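Local coordinates for short chain dehydrogenase (A0QTM2 homolog) (Mycobacterium thermoresistibile, PDB 3SC4), which probably catalyses an NAD(P)-dependent oxidation or reduction, as a short-chain dehydrogenase with a Rossmann fold, on a substrate that is not established, at residues M5-K10 / A30-N35; R217-E222 / S266-D271. All coordinates share one frame; numbering follows the deposited sequence.

Contact 1: residues M5-K10 / A30-N35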
ATOM      1  N   MET B   5      31.927  14.356   8.010  1.00 50.09           N
ATOM      2  CA  MET B   5      30.501  14.685   8.390  1.00 49.16           C
ATOM      3  C   MET B   5      30.046  13.978   9.703  1.00 47.81           C
ATOM      4  O   MET B   5      30.650  12.988  10.172  1.00 47.60           O
ATOM      5  CB  MET B   5      29.509  14.408   7.225  1.00 48.36           C
ATOM      6  N   SER B   6      28.959  14.519  10.264  1.00 46.20           N
ATOM      7  CA  SER B   6      28.612  14.394  11.679  1.00 44.69           C
ATOM      8  C   SER B   6      27.184  14.940  11.871  1.00 43.36           C
ATOM      9  O   SER B   6      26.773  15.888  11.185  1.00 43.56           O
ATOM     10  CB  SER B   6      29.587  15.228  12.502  1.00 45.77           C
ATOM     11  OG  SER B   6      29.492  14.983  13.885  1.00 46.14           O
ATOM     12  N   LEU B   7      26.441  14.367  12.814  1.00 40.99           N
ATOM     13  CA  LEU B   7      25.075  14.803  13.090  1.00 39.40           C
ATOM     14  C   LEU B   7      25.019  15.691  14.327  1.00 40.33           C
ATOM     15  O   LEU B   7      23.990  15.789  15.002  1.00 39.45           O
ATOM     16  CB  LEU B   7      24.167  13.580  13.247  1.00 37.47           C
ATOM     17  CG  LEU B   7      24.225  12.606  12.069  1.00 34.59           C
ATOM     18  CD1 LEU B   7      23.487  11.362  12.409  1.00 31.26           C
ATOM     19  CD2 LEU B   7      23.664  13.257  10.802  1.00 32.45           C
ATOM     20  N   ARG B   8      26.132  16.361  14.609  1.00 42.06           N
ATOM     21  CA  ARG B   8      26.248  17.198  15.795  1.00 43.44           C
ATOM     22  C   ARG B   8      25.260  18.349  15.672  1.00 42.93           C
ATOM     23  O   ARG B   8      25.181  18.985  14.620  1.00 42.94           O
ATOM     24  CB  ARG B   8      27.682  17.724  15.935  1.00 45.59           C
ATOM     25  CG  ARG B   8      28.036  18.278  17.326  1.00 49.76           C
ATOM     26  CD  ARG B   8      29.537  18.151  17.536  1.00 55.79           C
ATOM     27  NE  ARG B   8      30.008  18.600  18.847  1.00 61.18           N
ATOM     28  CZ  ARG B   8      29.969  17.883  19.976  1.00 64.08           C
ATOM     29  NH1 ARG B   8      29.452  16.651  20.000  1.00 63.21           N
ATOM     30  NH2 ARG B   8      30.456  18.412  21.100  1.00 66.62           N
ATOM     31  N   GLY B   9      24.484  18.580  16.730  1.00 42.14           N
ATOM     32  CA  GLY B   9      23.503  19.669  16.751  1.00 42.23           C
ATOM     33  C   GLY B   9      22.264  19.459  15.890  1.00 40.40           C
ATOM     34  O   GLY B   9      21.432  20.363  15.751  1.00 40.83           O
ATOM     35  N   LYS B  10      22.128  18.270  15.315  1.00 37.87           N
ATOM     36  CA  LYS B  10      21.006  17.988  14.458  1.00 36.18           C
ATOM     37  C   LYS B  10      19.883  17.357  15.283  1.00 34.07           C
ATOM     38  O   LYS B  10      20.128  16.816  16.370  1.00 34.27           O
ATOM     39  CB  LYS B  10      21.459  17.112  13.291  1.00 35.64           C
ATOM     40  CG  LYS B  10      22.563  17.796  12.458  1.00 39.34           C
ATOM     41  CD  LYS B  10      22.289  17.804  10.936  1.00 41.31           C
ATOM     42  CE  LYS B  10      23.249  18.734  10.162  1.00 42.68           C
ATOM     43  NZ  LYS B  10      23.108  20.189  10.561  1.00 45.44           N
ATOM     44  N   ALA B  30      22.408   9.977  18.623  1.00 29.74           N
ATOM     45  CA  ALA B  30      22.682  10.666  19.876  1.00 30.62           C
ATOM     46  C   ALA B  30      24.174  10.774  20.163  1.00 31.37           C
ATOM     47  O   ALA B  30      24.606  11.765  20.706  1.00 32.58           O
ATOM     48  CB  ALA B  30      21.976   9.963  21.043  1.00 29.91           C
ATOM     49  N   ALA B  31      24.959   9.764  19.792  1.00 31.49           N
ATOM     50  CA  ALA B  31      26.387   9.708  20.159  1.00 32.28           C
ATOM     51  C   ALA B  31      27.207  10.832  19.540  1.00 33.64           C
ATOM     52  O   ALA B  31      28.272  11.163  20.053  1.00 35.01           O
ATOM     53  CB  ALA B  31      26.994   8.358  19.786  1.00 31.83           C
ATOM     54  N   ASP B  32      26.708  11.408  18.439  1.00 33.19           N
ATOM     55  CA  ASP B  32      27.305  12.586  17.827  1.00 33.82           C
ATOM     56  C   ASP B  32      26.889  13.888  18.538  1.00 34.92           C
ATOM     57  O   ASP B  32      27.318  14.975  18.155  1.00 36.01           O
ATOM     58  CB  ASP B  32      26.887  12.671  16.347  1.00 33.36           C
ATOM     59  CG  ASP B  32      27.750  11.807  15.413  1.00 32.71           C
ATOM     60  OD1 ASP B  32      28.505  10.942  15.906  1.00 32.01           O
ATOM     61  OD2 ASP B  32      27.653  12.012  14.173  1.00 28.30           O
ATOM     62  N   GLY B  33      26.047  13.805  19.560  1.00 34.94           N
ATOM     63  CA  GLY B  33      25.548  15.015  20.234  1.00 35.96           C
ATOM     64  C   GLY B  33      24.299  15.598  19.590  1.00 35.70           C
ATOM     65  O   GLY B  33      24.118  16.825  19.547  1.00 36.80           O
ATOM     66  N   ALA B  34      23.439  14.707  19.090  1.00 34.01           N
ATOM     67  CA  ALA B  34      22.212  15.091  18.393  1.00 33.24           C
ATOM     68  C   ALA B  34      21.061  15.140  19.383  1.00 32.62           C
ATOM     69  O   ALA B  34      21.145  14.571  20.469  1.00 32.31           O
ATOM     70  CB  ALA B  34      21.895  14.079  17.276  1.00 31.89           C
ATOM     71  N   ASN B  35      19.997  15.832  18.994  1.00 32.17           N
ATOM     72  CA  ASN B  35      18.720  15.761  19.699  1.00 31.97           C
ATOM     73  C   ASN B  35      17.839  14.672  19.059  1.00 30.32           C
ATOM     74  O   ASN B  35      17.875  14.474  17.843  1.00 29.34           O
ATOM     75  CB  ASN B  35      18.015  17.113  19.671  1.00 32.74           C
ATOM     76  CG  ASN B  35      18.960  18.276  20.002  1.00 34.64           C
ATOM     77  OD1 ASN B  35      19.806  18.188  20.901  1.00 33.14           O
ATOM     78  ND2 ASN B  35      18.832  19.361  19.243  1.00 33.99           N
TER
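Asp32 meets the backbone of Leu7 because its CG stands beside its own backbone N and anti to the carbonyl carbon (chi1 -83°), which carries the carboxylate across to the 5-10 segment. There Leu7 N donates to Asp32 OD2 at 3.0 Å, almost straight at 172°, and uses the anti lone pair of that oxygen. Tyr229 OH also bonds OD2, so one carboxylate oxygen joins the N-terminal segment to the helix 222-232; a short carboxylate, with CB pointing toward segment 5-10, can put one oxygen within bonding distance of both Leu7 N and Tyr229 OH. Arg8 reaches the backbone carbonyl of the same residue: with CG anti to its backbone N (chi1 -164°) and the chain stretched out to NE, its methylenes run past Asp32 O and NH1 turns in to bond that oxygen at 3.3 Å, approaching from above the carbonyl plane. Gly33 has positive phi, with no room for a CB beside the preceding carbonyl O or Arg8 NH1. Gly9, likewise at positive phi in the type II turn from Leu7 to Lys10, gives a weak bond from its N to Gly33 O, 3.3 Å. The small methyl of Ala34 lies against two carbonyl oxygens, its CB 3.4 Å from Lys10 O and 3.5 Å from Leu7 O. Asn35 N then donates to Lys10 O at 2.8 Å, where strand 35-40 begins beside strand 11-15. These turns lead into the first two parallel strands of a Rossmann fold, joined by the beta-alpha-beta crossover through helix 20-30.

Contact 2: residues R217-E222 / S266-D271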
ATOM      1  N   ARG B 217      21.737 -17.451  13.464  1.00 37.02           N
ATOM      2  CA  ARG B 217      21.356 -17.088  12.110  1.00 35.94           C
ATOM      3  C   ARG B 217      21.059 -15.595  11.934  1.00 32.67           C
ATOM      4  O   ARG B 217      20.626 -15.192  10.880  1.00 31.42           O
ATOM      5  CB  ARG B 217      20.122 -17.909  11.683  1.00 36.89           C
ATOM      6  CG  ARG B 217      20.271 -19.449  11.839  1.00 40.90           C
ATOM      7  CD  ARG B 217      19.435 -20.221  10.793  1.00 44.15           C
ATOM      8  NE  ARG B 217      20.193 -20.487   9.563  1.00 46.35           N
ATOM      9  CZ  ARG B 217      19.697 -20.477   8.321  1.00 48.90           C
ATOM     10  NH1 ARG B 217      18.424 -20.199   8.072  1.00 48.27           N
ATOM     11  NH2 ARG B 217      20.498 -20.733   7.296  1.00 52.41           N
ATOM     12  N   SER B 218      21.291 -14.785  12.965  1.00 30.83           N
ATOM     13  CA  SER B 218      20.822 -13.396  12.994  1.00 28.87           C
ATOM     14  C   SER B 218      21.962 -12.406  13.138  1.00 28.14           C
ATOM     15  O   SER B 218      23.101 -12.786  13.402  1.00 29.04           O
ATOM     16  CB  SER B 218      19.849 -13.193  14.157  1.00 28.29           C
ATOM     17  OG  SER B 218      18.711 -14.016  14.017  1.00 27.72           O
ATOM     18  N   ARG B 219      21.645 -11.131  12.964  1.00 26.66           N
ATOM     19  CA  ARG B 219      22.610 -10.048  13.185  1.00 26.40           C
ATOM     20  C   ARG B 219      22.110  -9.088  14.259  1.00 25.48           C
ATOM     21  O   ARG B 219      20.918  -9.074  14.597  1.00 24.40           O
ATOM     22  CB  ARG B 219      22.929  -9.294  11.884  1.00 26.04           C
ATOM     23  CG  ARG B 219      23.875 -10.061  10.966  1.00 26.75           C
ATOM     24  CD  ARG B 219      24.340  -9.266   9.745  1.00 26.68           C
ATOM     25  NE  ARG B 219      25.507  -9.923   9.165  1.00 26.87           N
ATOM     26  CZ  ARG B 219      25.677 -10.255   7.884  1.00 26.51           C
ATOM     27  NH1 ARG B 219      24.790  -9.947   6.947  1.00 26.16           N
ATOM     28  NH2 ARG B 219      26.787 -10.879   7.533  1.00 27.29           N
ATOM     29  N   LYS B 220      23.044  -8.297  14.782  1.00 25.66           N
ATOM     30  CA  LYS B 220      22.766  -7.322  15.842  1.00 25.82           C
ATOM     31  C   LYS B 220      22.107  -6.039  15.310  1.00 24.28           C
ATOM     32  O   LYS B 220      22.240  -5.705  14.142  1.00 24.44           O
ATOM     33  CB  LYS B 220      24.057  -6.980  16.607  1.00 27.15           C
ATOM     34  CG  LYS B 220      24.733  -8.179  17.268  1.00 30.03           C
ATOM     35  CD  LYS B 220      25.843  -7.770  18.245  1.00 35.47           C
ATOM     36  CE  LYS B 220      27.231  -7.602  17.558  1.00 39.18           C
ATOM     37  NZ  LYS B 220      28.254  -6.855  18.429  1.00 39.29           N
ATOM     38  N   PRO B 221      21.384  -5.314  16.176  1.00 23.66           N
ATOM     39  CA  PRO B 221      20.690  -4.105  15.718  1.00 22.75           C
ATOM     40  C   PRO B 221      21.622  -3.036  15.191  1.00 22.55           C
ATOM     41  O   PRO B 221      21.213  -2.189  14.400  1.00 21.97           O
ATOM     42  CB  PRO B 221      19.950  -3.605  16.963  1.00 22.72           C
ATOM     43  CG  PRO B 221      20.327  -4.512  18.072  1.00 23.49           C
ATOM     44  CD  PRO B 221      20.996  -5.703  17.544  1.00 23.44           C
ATOM     45  N   GLU B 222      22.873  -3.090  15.626  1.00 23.14           N
ATOM     46  CA  GLU B 222      23.915  -2.206  15.110  1.00 23.37           C
ATOM     47  C   GLU B 222      24.033  -2.253  13.592  1.00 22.09           C
ATOM     48  O   GLU B 222      24.369  -1.267  12.998  1.00 22.30           O
ATOM     49  CB  GLU B 222      25.269  -2.533  15.757  1.00 24.69           C
ATOM     50  CG  GLU B 222      25.446  -1.941  17.178  1.00 27.93           C
ATOM     51  CD  GLU B 222      24.873  -2.814  18.328  1.00 31.31           C
ATOM     52  OE1 GLU B 222      24.179  -3.831  18.090  1.00 31.23           O
ATOM     53  OE2 GLU B 222      25.139  -2.456  19.499  1.00 35.97           O
ATOM     54  N   SER B 266      28.781 -18.454  11.449  1.00 42.89           N
ATOM     55  CA  SER B 266      27.549 -19.230  11.289  1.00 42.46           C
ATOM     56  C   SER B 266      27.003 -19.061   9.891  1.00 41.84           C
ATOM     57  O   SER B 266      27.347 -18.137   9.187  1.00 40.68           O
ATOM     58  CB  SER B 266      26.456 -18.759  12.251  1.00 41.45           C
ATOM     59  OG  SER B 266      26.810 -18.952  13.597  1.00 42.43           O
ATOM     60  N   GLU B 267      26.115 -19.971   9.523  1.00 42.40           N
ATOM     61  CA  GLU B 267      25.332 -19.851   8.313  1.00 42.38           C
ATOM     62  C   GLU B 267      24.177 -18.893   8.640  1.00 39.40           C
ATOM     63  O   GLU B 267      23.370 -19.179   9.514  1.00 39.09           O
ATOM     64  CB  GLU B 267      24.811 -21.236   7.866  1.00 44.11           C
ATOM     65  CG  GLU B 267      24.818 -21.462   6.327  1.00 48.85           C
ATOM     66  CD  GLU B 267      26.239 -21.662   5.739  1.00 55.16           C
ATOM     67  OE1 GLU B 267      27.177 -22.022   6.502  1.00 57.31           O
ATOM     68  OE2 GLU B 267      26.408 -21.458   4.505  1.00 58.19           O
ATOM     69  N   LEU B 268      24.106 -17.751   7.957  1.00 36.85           N
ATOM     70  CA  LEU B 268      23.131 -16.740   8.316  1.00 33.97           C
ATOM     71  C   LEU B 268      21.814 -16.947   7.585  1.00 32.94           C
ATOM     72  O   LEU B 268      21.784 -17.431   6.450  1.00 33.32           O
ATOM     73  CB  LEU B 268      23.686 -15.361   8.028  1.00 33.43           C
ATOM     74  CG  LEU B 268      24.813 -14.916   8.948  1.00 32.52           C
ATOM     75  CD1 LEU B 268      25.512 -13.680   8.410  1.00 30.40           C
ATOM     76  CD2 LEU B 268      24.253 -14.653  10.339  1.00 31.34           C
ATOM     77  N   GLY B 269      20.721 -16.596   8.253  1.00 31.08           N
ATOM     78  CA  GLY B 269      19.380 -16.659   7.665  1.00 30.09           C
ATOM     79  C   GLY B 269      19.060 -15.372   6.909  1.00 28.82           C
ATOM     80  O   GLY B 269      19.798 -14.376   7.007  1.00 29.25           O
ATOM     81  N   VAL B 270      17.966 -15.380   6.152  1.00 27.13           N
ATOM     82  CA  VAL B 270      17.595 -14.213   5.349  1.00 25.49           C
ATOM     83  C   VAL B 270      16.344 -13.535   5.857  1.00 23.58           C
ATOM     84  O   VAL B 270      15.399 -14.183   6.287  1.00 23.52           O
ATOM     85  CB  VAL B 270      17.427 -14.551   3.813  1.00 25.90           C
ATOM     86  CG1 VAL B 270      18.762 -14.868   3.201  1.00 26.73           C
ATOM     87  CG2 VAL B 270      16.405 -15.697   3.568  1.00 24.77           C
ATOM     88  N   ASP B 271      16.326 -12.215   5.776  1.00 22.27           N
ATOM     89  CA  ASP B 271      15.126 -11.438   6.106  1.00 21.08           C
ATOM     90  C   ASP B 271      14.078 -11.736   5.029  1.00 20.71           C
ATOM     91  O   ASP B 271      14.393 -12.267   3.966  1.00 21.29           O
ATOM     92  CB  ASP B 271      15.500  -9.948   6.134  1.00 20.67           C
ATOM     93  CG  ASP B 271      14.469  -9.057   6.829  1.00 20.62           C
ATOM     94  OD1 ASP B 271      13.486  -9.546   7.399  1.00 22.38           O
ATOM     95  OD2 ASP B 271      14.674  -7.823   6.825  1.00 21.63           O
TER
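Gly269 N donates to Arg217 O at 3.0 Å and 162°, and this backbone bond ties the two loops together. Beside it Arg217 NE makes a weak, bent bond to Glu267 O, 3.4 Å long. The arginine chain bends at chi3 (90°), which lays its guanidinium over the backbone of the other segment: Gly269 CA lies under one face, 3.7 Å from NH1, and Leu268 O lies on that face too. Leu268 sends its two methyls to different parts of 217-222. Its CD2 rests 3.7 Å from Arg217 O, while CD1 sits over a face of the Arg219 guanidinium, toward the rim, 3.2 Å from NH2. The two side chains cross at about a right angle. Arginine serves here because its several N-H groups can be shared out around the rim: Asp261 and Glu246 form salt bridges with NE and NH1, and Asn278 bonds NH2, leaving a face for the leucine methyl. The result is loop-to-loop packing in which the segment before helix 222-232 is joined to the C-terminal extension that follows the Rossmann sheet.

Contact 1 and contact 2 are separate, their centres 28 Å apart and their nearest atoms about 11 Å apart, and they follow one another along the chain. Helix 222-232 connects them: it starts at the end of segment 217-222, and its Tyr229 reaches the carboxylate of Asp32 in contact 1. The first contact joins the loops that lead into the first two strands, at the edge of the sheet opposite the one where NAD(P) would be expected by family resemblance. The second joins the loop before helix 222-232 to the loop after helix 245-252, and its Ser218 and Arg219 bond Thr199, which follows strand 190-195. Both contacts are partly buried.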